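Local coordinates for protein PpBBE-like 1 D396N (Physcomitrella patens subsp. patens, PDB 6EO5) that oxidises cellobiose as a flavin-dependent oxidase, a berberine bridge enzyme homologue of the VAO family that carries FAD; this form is an engineered variant, at residues Ala23-Pro28 with Ala50-Thr55; Ser31-Ala36 with Tyr46-Phe51; Val72-Arg77 with Gly93-Asp98; Gly89-Val94 with Val461-Gln466. All blocks are in the same frame, centred on the assembly; numbering follows the deposited sequence.

Contact 1: residues Ala23-Pro28 with Ala50-Thr55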
# COMPACT_ATOMS: atom_id res chain seq x y z
N ALA A 23 -11.23 23.69 13.05
CA ALA A 23 -10.01 23.04 12.59
C ALA A 23 -9.17 24.01 11.76
O ALA A 23 -9.69 24.97 11.18
CB ALA A 23 -10.34 21.79 11.78
N ARG A 24 -7.87 23.75 11.71
CA ARG A 24 -7.00 24.52 10.83
C ARG A 24 -7.39 24.29 9.37
O ARG A 24 -7.82 23.20 8.99
CB ARG A 24 -5.55 24.11 11.06
CG ARG A 24 -4.56 24.70 10.08
CD ARG A 24 -3.14 24.44 10.55
NE ARG A 24 -2.84 23.02 10.72
CZ ARG A 24 -2.16 22.29 9.83
NH1 ARG A 24 -1.73 22.86 8.71
NH2 ARG A 24 -1.92 21.00 10.06
N THR A 25 -7.28 25.34 8.55
CA THR A 25 -7.60 25.24 7.13
C THR A 25 -6.53 25.95 6.31
O THR A 25 -5.71 26.70 6.82
CB THR A 25 -8.97 25.83 6.78
OG1 THR A 25 -8.98 27.24 7.04
CG2 THR A 25 -10.08 25.14 7.57
N ALA A 26 -6.56 25.69 5.00
CA ALA A 26 -5.75 26.42 4.04
C ALA A 26 -6.56 26.54 2.75
O ALA A 26 -7.16 25.56 2.30
CB ALA A 26 -4.42 25.71 3.77
N PHE A 27 -6.59 27.75 2.18
CA PHE A 27 -7.46 28.02 1.05
C PHE A 27 -6.65 28.54 -0.14
O PHE A 27 -5.56 29.10 0.05
CB PHE A 27 -8.55 29.03 1.43
CG PHE A 27 -9.77 28.40 2.05
CD1 PHE A 27 -9.80 28.11 3.41
CD2 PHE A 27 -10.87 28.07 1.28
CE1 PHE A 27 -10.92 27.51 3.99
CE2 PHE A 27 -11.99 27.47 1.85
CZ PHE A 27 -12.01 27.19 3.20
N PRO A 28 -7.14 28.34 -1.36
CA PRO A 28 -6.33 28.63 -2.55
C PRO A 28 -5.79 30.05 -2.53
O PRO A 28 -6.46 30.99 -2.10
CB PRO A 28 -7.30 28.43 -3.71
CG PRO A 28 -8.29 27.44 -3.18
CD PRO A 28 -8.45 27.76 -1.73
N ALA A 50 -10.24 23.28 -0.61
CA ALA A 50 -9.61 23.63 0.65
C ALA A 50 -9.02 22.39 1.29
O ALA A 50 -9.41 21.26 0.99
CB ALA A 50 -10.60 24.31 1.60
N PHE A 51 -8.06 22.63 2.19
CA PHE A 51 -7.55 21.62 3.10
C PHE A 51 -8.07 21.94 4.50
O PHE A 51 -7.98 23.09 4.94
CB PHE A 51 -6.02 21.61 3.12
CG PHE A 51 -5.39 21.23 1.81
CD1 PHE A 51 -5.10 19.90 1.52
CD2 PHE A 51 -5.08 22.20 0.87
CE1 PHE A 51 -4.52 19.55 0.33
CE2 PHE A 51 -4.49 21.86 -0.34
CZ PHE A 51 -4.21 20.53 -0.61
N VAL A 52 -8.62 20.94 5.17
CA VAL A 52 -8.96 21.04 6.58
C VAL A 52 -8.17 19.96 7.31
O VAL A 52 -8.00 18.85 6.80
CB VAL A 52 -10.48 20.91 6.83
CG1 VAL A 52 -11.04 19.63 6.23
CG2 VAL A 52 -10.80 21.01 8.31
N PHE A 53 -7.67 20.31 8.50
CA PHE A 53 -6.77 19.46 9.28
C PHE A 53 -7.43 19.13 10.61
O PHE A 53 -7.10 19.74 11.63
CB PHE A 53 -5.42 20.14 9.49
CG PHE A 53 -4.68 20.43 8.21
CD1 PHE A 53 -5.02 21.52 7.42
CD2 PHE A 53 -3.64 19.61 7.80
CE1 PHE A 53 -4.33 21.78 6.25
CE2 PHE A 53 -2.95 19.87 6.62
CZ PHE A 53 -3.30 20.96 5.85
N PRO A 54 -8.36 18.17 10.63
CA PRO A 54 -9.04 17.84 11.88
C PRO A 54 -8.05 17.31 12.91
O PRO A 54 -7.11 16.59 12.57
CB PRO A 54 -10.04 16.75 11.49
CG PRO A 54 -10.14 16.82 10.03
CD PRO A 54 -8.85 17.36 9.51
N THR A 55 -8.28 17.69 14.16
CA THR A 55 -7.69 17.03 15.32
C THR A 55 -8.72 16.33 16.20
O THR A 55 -8.31 15.63 17.13
CB THR A 55 -6.89 18.03 16.17
OG1 THR A 55 -7.77 19.04 16.66
CG2 THR A 55 -5.80 18.69 15.36

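Contact 2: residues Ser31-Ala36 with Tyr46-Phe51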
# COMPACT_ATOMS: atom_id res chain seq x y z
N SER A 31 -0.03 30.46 1.15
CA SER A 31 1.16 29.63 1.17
C SER A 31 0.93 28.32 1.91
O SER A 31 1.63 27.33 1.64
CB SER A 31 2.32 30.39 1.81
OG SER A 31 2.16 30.46 3.21
N GLU A 32 -0.02 28.29 2.85
CA GLU A 32 -0.36 27.03 3.52
C GLU A 32 -0.97 26.05 2.53
O GLU A 32 -0.61 24.87 2.51
CB GLU A 32 -1.33 27.28 4.68
CG GLU A 32 -0.86 28.28 5.73
CD GLU A 32 -0.98 29.71 5.25
OE1 GLU A 32 -1.97 30.04 4.55
OE2 GLU A 32 -0.05 30.50 5.56
N TYR A 33 -1.90 26.54 1.71
CA TYR A 33 -2.52 25.72 0.68
C TYR A 33 -1.48 25.22 -0.32
O TYR A 33 -1.53 24.06 -0.75
CB TYR A 33 -3.62 26.53 -0.01
CG TYR A 33 -4.30 25.91 -1.21
CD1 TYR A 33 -3.78 26.09 -2.50
CD2 TYR A 33 -5.49 25.22 -1.08
CE1 TYR A 33 -4.43 25.55 -3.61
CE2 TYR A 33 -6.15 24.68 -2.18
CZ TYR A 33 -5.61 24.85 -3.44
OH TYR A 33 -6.25 24.32 -4.54
N SER A 34 -0.53 26.08 -0.69
CA SER A 34 0.50 25.67 -1.64
C SER A 34 1.33 24.50 -1.11
O SER A 34 1.54 23.50 -1.80
CB SER A 34 1.40 26.85 -1.98
OG SER A 34 2.62 26.38 -2.49
N THR A 35 1.83 24.61 0.13
CA THR A 35 2.62 23.50 0.65
C THR A 35 1.76 22.29 0.99
O THR A 35 2.27 21.16 1.01
CB THR A 35 3.44 23.93 1.88
OG1 THR A 35 2.58 24.04 3.01
CG2 THR A 35 4.13 25.27 1.64
N ALA A 36 0.46 22.48 1.23
CA ALA A 36 -0.39 21.34 1.50
C ALA A 36 -0.62 20.49 0.26
O ALA A 36 -1.02 19.32 0.38
CB ALA A 36 -1.74 21.80 2.07
N TYR A 46 -3.80 18.12 -8.77
CA TYR A 46 -5.17 18.55 -8.54
C TYR A 46 -5.20 19.68 -7.52
O TYR A 46 -4.45 19.67 -6.54
CB TYR A 46 -6.02 17.38 -8.04
CG TYR A 46 -6.17 16.24 -9.03
CD1 TYR A 46 -6.87 16.42 -10.21
CD2 TYR A 46 -5.65 14.98 -8.75
CE1 TYR A 46 -7.02 15.37 -11.11
CE2 TYR A 46 -5.80 13.93 -9.63
CZ TYR A 46 -6.48 14.13 -10.81
OH TYR A 46 -6.63 13.09 -11.69
N ALA A 47 -6.08 20.65 -7.77
CA ALA A 47 -6.21 21.84 -6.92
C ALA A 47 -7.50 21.76 -6.11
O ALA A 47 -8.58 21.99 -6.67
CB ALA A 47 -6.21 23.10 -7.78
N PRO A 48 -7.44 21.45 -4.82
CA PRO A 48 -8.67 21.28 -4.03
C PRO A 48 -9.35 22.62 -3.79
O PRO A 48 -8.78 23.69 -4.01
CB PRO A 48 -8.18 20.66 -2.71
CG PRO A 48 -6.79 20.20 -2.96
CD PRO A 48 -6.24 21.11 -4.03
N SER A 49 -10.61 22.54 -3.31
CA SER A 49 -11.27 23.73 -2.76
C SER A 49 -10.55 24.20 -1.51
O SER A 49 -10.29 25.40 -1.34
CB SER A 49 -12.73 23.43 -2.41
OG SER A 49 -13.42 22.75 -3.43
N ALA A 50 -10.24 23.28 -0.61
CA ALA A 50 -9.61 23.63 0.65
C ALA A 50 -9.02 22.39 1.29
O ALA A 50 -9.41 21.26 0.99
CB ALA A 50 -10.60 24.31 1.60
N PHE A 51 -8.06 22.63 2.19
CA PHE A 51 -7.55 21.62 3.10
C PHE A 51 -8.07 21.94 4.50
O PHE A 51 -7.98 23.09 4.94
CB PHE A 51 -6.02 21.61 3.12
CG PHE A 51 -5.39 21.23 1.81
CD1 PHE A 51 -5.10 19.90 1.52
CD2 PHE A 51 -5.08 22.20 0.87
CE1 PHE A 51 -4.52 19.55 0.33
CE2 PHE A 51 -4.49 21.86 -0.34
CZ PHE A 51 -4.21 20.53 -0.61

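Contact 3: residues Val72-Arg77 with Gly93-Asp98. With FAD (flavin-adenine dinucleotide), chain C.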
# COMPACT_ATOMS: atom_id res chain seq x y z
N VAL A 72 -19.44 20.41 -2.41
CA VAL A 72 -18.13 20.02 -2.91
C VAL A 72 -17.90 18.55 -2.62
O VAL A 72 -18.58 17.93 -1.79
CB VAL A 72 -16.98 20.87 -2.31
CG1 VAL A 72 -16.92 22.24 -2.94
CG2 VAL A 72 -17.15 20.99 -0.81
N GLY A 73 -16.94 17.97 -3.33
CA GLY A 73 -16.50 16.64 -3.00
C GLY A 73 -15.57 16.66 -1.80
O GLY A 73 -15.06 17.70 -1.38
N ILE A 74 -15.33 15.47 -1.24
CA ILE A 74 -14.58 15.36 0.01
C ILE A 74 -13.85 14.03 0.01
O ILE A 74 -14.46 12.97 -0.18
CB ILE A 74 -15.52 15.52 1.23
CG1 ILE A 74 -14.75 15.48 2.54
CG2 ILE A 74 -16.64 14.47 1.22
CD1 ILE A 74 -15.64 15.55 3.77
N VAL A 75 -12.53 14.07 0.19
CA VAL A 75 -11.75 12.84 0.38
C VAL A 75 -10.83 13.00 1.58
O VAL A 75 -10.24 14.07 1.79
CB VAL A 75 -10.95 12.44 -0.88
CG1 VAL A 75 -11.87 12.18 -2.08
CG2 VAL A 75 -9.86 13.47 -1.21
N PRO A 76 -10.69 11.96 2.39
CA PRO A 76 -9.63 11.95 3.40
C PRO A 76 -8.26 11.72 2.77
O PRO A 76 -8.13 11.13 1.69
CB PRO A 76 -10.03 10.78 4.31
CG PRO A 76 -10.76 9.85 3.42
CD PRO A 76 -11.50 10.73 2.43
N ARG A 77 -7.23 12.20 3.47
CA ARG A 77 -5.85 11.95 3.09
C ARG A 77 -5.04 11.49 4.30
O ARG A 77 -5.04 12.16 5.34
CB ARG A 77 -5.22 13.19 2.47
CG ARG A 77 -3.79 13.01 2.07
CD ARG A 77 -3.00 14.21 2.48
NE ARG A 77 -2.90 15.19 1.41
CZ ARG A 77 -2.50 16.45 1.58
NH1 ARG A 77 -2.19 16.90 2.78
NH2 ARG A 77 -2.42 17.26 0.54
N GLY A 93 -11.15 20.67 -7.16
CA GLY A 93 -12.19 21.29 -6.37
C GLY A 93 -12.71 20.51 -5.19
O GLY A 93 -13.79 20.82 -4.70
N VAL A 94 -11.98 19.54 -4.70
CA VAL A 94 -12.45 18.72 -3.59
C VAL A 94 -12.02 19.36 -2.28
O VAL A 94 -11.10 20.18 -2.23
CB VAL A 94 -11.92 17.28 -3.76
CG1 VAL A 94 -12.15 16.43 -2.53
CG2 VAL A 94 -12.59 16.64 -4.96
N LEU A 95 -12.72 19.03 -1.20
CA LEU A 95 -12.24 19.32 0.15
C LEU A 95 -11.39 18.15 0.61
O LEU A 95 -11.89 17.03 0.77
CB LEU A 95 -13.40 19.56 1.12
CG LEU A 95 -13.02 19.71 2.60
CD1 LEU A 95 -12.18 20.96 2.82
CD2 LEU A 95 -14.26 19.71 3.50
N VAL A 96 -10.10 18.40 0.81
CA VAL A 96 -9.17 17.38 1.30
C VAL A 96 -9.17 17.43 2.82
O VAL A 96 -8.79 18.44 3.41
CB VAL A 96 -7.75 17.59 0.74
CG1 VAL A 96 -6.79 16.59 1.40
CG2 VAL A 96 -7.73 17.47 -0.78
N VAL A 97 -9.56 16.33 3.44
CA VAL A 97 -9.58 16.21 4.89
C VAL A 97 -8.30 15.49 5.31
O VAL A 97 -8.26 14.26 5.43
CB VAL A 97 -10.83 15.48 5.37
CG1 VAL A 97 -10.87 15.43 6.90
CG2 VAL A 97 -12.06 16.16 4.79
N ASP A 98 -7.24 16.26 5.53
CA ASP A 98 -5.95 15.71 5.92
C ASP A 98 -6.00 15.27 7.38
O ASP A 98 -6.21 16.10 8.28
CB ASP A 98 -4.86 16.75 5.69
CG ASP A 98 -3.46 16.22 5.97
OD1 ASP A 98 -3.24 15.60 7.03
OD2 ASP A 98 -2.58 16.42 5.11
PA FAD C . -3.25 8.37 0.57
O1A FAD C . -2.98 8.97 -0.80
O2A FAD C . -3.35 9.43 1.64
O5B FAD C . -4.55 7.41 0.61
C5B FAD C . -4.84 6.52 -0.44
C4B FAD C . -6.34 6.29 -0.56
O4B FAD C . -6.88 5.95 0.71
C3B FAD C . -7.08 7.53 -1.02
O3B FAD C . -8.21 7.13 -1.76
C2B FAD C . -7.54 8.15 0.28
O2B FAD C . -8.66 8.97 0.10
C1B FAD C . -7.83 6.92 1.13
N9A FAD C . -7.70 7.27 2.56
C8A FAD C . -6.63 7.86 3.17
N7A FAD C . -6.91 8.04 4.48
C5A FAD C . -8.15 7.56 4.72
C6A FAD C . -8.92 7.51 5.86
N6A FAD C . -8.44 7.98 7.01
N1A FAD C . -10.19 6.96 5.81
C2A FAD C . -10.68 6.49 4.62
N3A FAD C . -9.91 6.55 3.47
C4A FAD C . -8.67 7.08 3.52
N1 FAD C . 2.24 -0.73 -0.79
C2 FAD C . 2.46 -1.94 -0.13
O2 FAD C . 1.55 -2.78 0.07
N3 FAD C . 3.73 -2.23 0.35
C4 FAD C . 4.77 -1.34 0.16
O4 FAD C . 5.88 -1.61 0.60
C4X FAD C . 4.55 -0.13 -0.50
N5 FAD C . 5.58 0.77 -0.64
C5X FAD C . 5.30 2.08 -0.99
C6 FAD C . 6.33 3.02 -0.99
C7 FAD C . 6.10 4.38 -1.23
C7M FAD C . 7.24 5.37 -1.20
C8 FAD C . 4.79 4.78 -1.58
C8M FAD C . 4.48 6.21 -1.96
C9 FAD C . 3.78 3.80 -1.67
C9A FAD C . 4.01 2.44 -1.36
N10 FAD C . 3.04 1.44 -1.47
C10 FAD C . 3.27 0.19 -0.94
C1' FAD C . 1.64 1.75 -1.89
C2' FAD C . 0.82 2.13 -0.66
O2' FAD C . 0.42 1.01 0.09
C3' FAD C . -0.41 2.88 -1.11
O3' FAD C . 0.06 4.01 -1.81
C4' FAD C . -1.26 3.27 0.09
O4' FAD C . -2.62 3.29 -0.31
C5' FAD C . -0.81 4.61 0.67
O5' FAD C . -1.65 5.08 1.71
P FAD C . -1.54 6.63 2.13
O1P FAD C . -2.41 6.88 3.35
O2P FAD C . -0.13 7.11 2.33
O3P FAD C . -2.00 7.39 0.79

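Contact 4: residues Gly89-Val94 with Val461-Gln466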
# COMPACT_ATOMS: atom_id res chain seq x y z
N GLY A 89 -8.17 14.13 -4.42
CA GLY A 89 -9.52 14.08 -4.96
C GLY A 89 -9.65 13.29 -6.25
O GLY A 89 -10.76 12.81 -6.55
N GLY A 90 -8.58 13.15 -7.03
CA GLY A 90 -8.72 12.58 -8.36
C GLY A 90 -9.50 13.45 -9.32
O GLY A 90 -9.92 12.98 -10.37
N ARG A 91 -9.70 14.72 -8.96
CA ARG A 91 -10.37 15.76 -9.73
C ARG A 91 -10.13 17.07 -9.00
O ARG A 91 -9.73 17.07 -7.83
CB ARG A 91 -11.87 15.50 -9.87
CG ARG A 91 -12.61 15.63 -8.55
CD ARG A 91 -13.67 14.58 -8.40
NE ARG A 91 -14.52 14.78 -7.23
CZ ARG A 91 -14.47 14.04 -6.12
NH1 ARG A 91 -13.61 13.04 -6.02
NH2 ARG A 91 -15.29 14.29 -5.11
N ASP A 92 -10.41 18.18 -9.68
CA ASP A 92 -10.24 19.49 -9.07
C ASP A 92 -11.42 19.85 -8.18
O ASP A 92 -12.55 19.39 -8.39
CB ASP A 92 -10.07 20.57 -10.13
CG ASP A 92 -8.67 20.68 -10.61
OD1 ASP A 92 -7.79 20.10 -9.93
OD2 ASP A 92 -8.45 21.35 -11.65
N GLY A 93 -11.15 20.67 -7.16
CA GLY A 93 -12.19 21.29 -6.37
C GLY A 93 -12.71 20.51 -5.19
O GLY A 93 -13.79 20.82 -4.70
N VAL A 94 -11.98 19.54 -4.70
CA VAL A 94 -12.45 18.72 -3.59
C VAL A 94 -12.02 19.36 -2.28
O VAL A 94 -11.10 20.18 -2.23
CB VAL A 94 -11.92 17.28 -3.76
CG1 VAL A 94 -12.15 16.43 -2.53
CG2 VAL A 94 -12.59 16.64 -4.96
N VAL A 461 -21.69 10.74 -1.30
CA VAL A 461 -20.95 11.88 -0.76
C VAL A 461 -19.46 11.70 -0.99
O VAL A 461 -18.75 12.63 -1.40
CB VAL A 461 -21.25 12.06 0.74
CG1 VAL A 461 -20.45 13.22 1.29
CG2 VAL A 461 -22.74 12.25 0.97
N PHE A 462 -18.96 10.50 -0.69
CA PHE A 462 -17.54 10.14 -0.79
C PHE A 462 -17.30 9.41 -2.11
O PHE A 462 -17.69 8.24 -2.25
CB PHE A 462 -17.12 9.26 0.38
CG PHE A 462 -17.28 9.90 1.74
CD1 PHE A 462 -16.53 11.01 2.10
CD2 PHE A 462 -18.14 9.35 2.68
CE1 PHE A 462 -16.65 11.59 3.36
CE2 PHE A 462 -18.27 9.93 3.94
CZ PHE A 462 -17.53 11.03 4.28
N ASN A 463 -16.64 10.07 -3.06
CA ASN A 463 -16.34 9.44 -4.34
C ASN A 463 -15.00 9.93 -4.88
O ASN A 463 -14.48 10.98 -4.50
CB ASN A 463 -17.45 9.70 -5.38
CG ASN A 463 -17.63 11.17 -5.67
OD1 ASN A 463 -16.80 11.80 -6.34
ND2 ASN A 463 -18.70 11.74 -5.15
N PHE A 464 -14.44 9.13 -5.79
CA PHE A 464 -13.29 9.48 -6.61
C PHE A 464 -13.34 8.60 -7.85
O PHE A 464 -14.20 7.71 -7.94
CB PHE A 464 -11.97 9.29 -5.82
CG PHE A 464 -11.73 7.88 -5.34
CD1 PHE A 464 -12.44 7.37 -4.26
CD2 PHE A 464 -10.78 7.07 -5.95
CE1 PHE A 464 -12.22 6.08 -3.82
CE2 PHE A 464 -10.56 5.78 -5.51
CZ PHE A 464 -11.28 5.29 -4.45
N PRO A 465 -12.46 8.83 -8.87
CA PRO A 465 -12.60 8.06 -10.11
C PRO A 465 -12.74 6.55 -9.95
O PRO A 465 -13.27 5.90 -10.85
CB PRO A 465 -11.33 8.41 -10.89
CG PRO A 465 -11.08 9.80 -10.51
CD PRO A 465 -11.48 9.92 -9.04
N GLN A 466 -12.32 5.96 -8.82
CA GLN A 466 -12.47 4.52 -8.63
C GLN A 466 -13.06 4.19 -7.26
O GLN A 466 -12.67 3.22 -6.62
CB GLN A 466 -11.14 3.80 -8.85
CG GLN A 466 -10.88 3.47 -10.31
CD GLN A 466 -9.43 3.14 -10.60
OE1 GLN A 466 -8.54 3.95 -10.33
NE2 GLN A 466 -9.19 1.95 -11.14
O HOH W 1 -16.12 13.03 -2.52

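Contact 1: residues Ala23-Pro28 with Ala50-Thr55
The guanidinium of Arg24 lies flat over one face of the Phe53 ring, with centres 3.7 Å apart and planes at 22°. This is a cation-pi stack in which NH1 sits above the ring centre and NH2 above the CG–CD2 side. The arginine chain leaves its backbone extended and bends at chi3 (58°), which turns the flat end onto the ring; its NH2 also has a long, weak ion pair with Glu100 OE1. Ala26 emerges on this same face of the sheet as a low bump beside Phe51, CB to CB 4.4 Å, and Tyr33 and Glu32 of helix 31-36 settle on it.

The other face carries smaller knobs. Ala23 CB fits against Val52 CG2 at 3.6 Å, and Thr25 lies opposite Val52 in a non-hydrogen-bonded pair. Just past the end of strand 24-26, Phe27 lays one ring face over Ala50 CB, 3.6 Å from the Phe27 centroid, a CH-pi contact; helix 14-21 also touches that ring.

Between the faces, Ala26 N donates to Phe51 O (3.0 Å) and Phe51 N returns a nearly straight bond to Ala26 O (3.1 Å). The strand axes run at 163°, hence antiparallel; 24-26 is the outermost strand, beside 50-53, of the four-stranded mixed sheet in the PCMH-type FAD-binding fold.

Contact 2: residues Ser31-Ala36 with Tyr46-Phe51
Ala36 CB stands 3.5 Å above the centre of the Phe51 ring, a CH-pi contact only 9° off the ring normal, while the rim of the same phenyl at CD2 and CE2 is turned to Tyr33. The two aromatic rings form an offset edge-to-face pair in which the edge of Phe51 points toward the face of Tyr33; their centroids are 5.4 Å apart and the planes make 65°. At the edge of the Tyr33 ring, near its plane, lies the carbonyl oxygen of Pro48. Ala36 O touches the far rim of the phenyl, 3.5 Å from Phe51 CE1.

Helix 31-36 follows edge strand 24-26 in the chain and lies across the face of the mixed sheet that bears Phe51, so this contact is a helix-on-sheet packing within the FAD-binding domain. Tyr33 has CG anti to the backbone N (chi1 174°), which sends its ring off the helix toward the turn ahead of strand 50-53. There the Tyr33 OH donates to Pro48 O at 2.7 Å, in the carbonyl plane and on a lone pair. Pro48 N is also near the hydroxyl, but a proline nitrogen carries no proton and makes no bond with it. The proline ring crosses the tyrosine at a slant, Pro48 CD lying 3.8 Å from Tyr33 CZ, and Ala47 CB approaches the hydroxyl at 3.5 Å from Tyr33 OH.

At the start of the helix Thr30 OG1 is hydrogen-bonded to Tyr33 N. The carbonyl oxygen of Ala36 accepts a hydrogen bond from Arg77 NH2, a residue of strand 74-77 in the same sheet.

Contact 3: residues Val72-Arg77 with Gly93-Asp98
Ile74 and Val97 make the closest apolar side-chain contact here: Ile74 CG1 reaches Val97 CG2 at 3.6 Å, placed by a fully extended isoleucine (chi1 and chi2 both -177°). Leu95 CD2 joins them on this face, which helix 57-70 covers through Val64, Ala67 and Ala63. Four backbone bonds stitch the strands, among them Leu95 N to Gly73 O at 2.7 Å and Val97 N to Val75 O at 2.9 Å. The axes approach to 4.5 Å, at 27° to each other, so the pairing is parallel. Strand 50-53, helix 57-70 and strand 74-77 form a beta-alpha-beta crossover of the FAD-binding domain, and 95-98 is the parallel strand inserted between its two strands.

On the opposite face Val96 CG1 lies over one face of the Arg77 guanidinium. Arg77 NH1 forms a buried salt bridge with Asp98 OD2, although the modelled separation is doubtfully short; the guanidinium and carboxylate planes are almost perpendicular (86°).

Packing thins at the partly exposed start of the pair, where Val72 CG1 comes no closer to Gly93 O than 3.9 Å. At the other end the flavin cofactor takes over: its ribose hydroxyl O2B donates to Pro76 O (2.7 Å), and Pro76 CG rests against adenine N3A, 3.4 Å away.

Contact 4: residues Gly89-Val94 with Val461-Gln466
The loop between strands 74-77 and 95-98 of the FAD-binding domain meets the C-terminal berberine-like segment here, Arg91 reaching to Asn463 and Gly90 meeting Pro465. Arg91 starts with CG between its backbone N and carbonyl carbon (chi1 68°) and bends at chi2, bringing the guanidinium back over Val94. Arg91 NH1 donates to Asn463 O at 2.7 Å, bent to 137°, with the oxygen 28° out of the guanidinium plane. The same nitrogen also makes a weak bond to Gly89 O of its own loop.

The flat guanidinium is sandwiched: Val94 CG2 lies 3.4 Å above its centre, and on the opposite face Asn463 OD1 sits 3.1 Å from its plane. That amide oxygen makes no hydrogen bond to Arg91, and Asn463 ND2 is held by Asn460 O. A water in the guanidinium plane accepts from Arg91 NH2 (3.0 Å) and Asn463 N and can donate to Val461 O, though other acceptors compete for its protons.

Pro465 CG rests on the bare backbone of Gly90, 3.4 Å from its O. The Phe464 ring leads away toward the ribose of FAD, and the contact docks the C-terminal tail beside the AMP half of the FAD site.

How the contacts relate
From the N terminus, strand 24-26 pairs with 50-53 in contact 1, closing a loop inside which contact 2 is nested: helix 31-36 folds back onto the residues leading into the same strand, and the two share Ala50 and Phe51. The chain then passes through helix 57-70 into contact 3, which closes the loop from 74-77 to 95-98. Strand 95-98 lies beside 50-53, so contacts 1 and 3 are strand pairings in one sheet, joined by a probable hydrogen bond from Val96 N to Ala50 O (2.9 Å). Contact 4 starts within contact 3's loop, sharing Gly93 and Val94, and spans 366 residues to bring the C-terminal segment back to the FAD-binding domain.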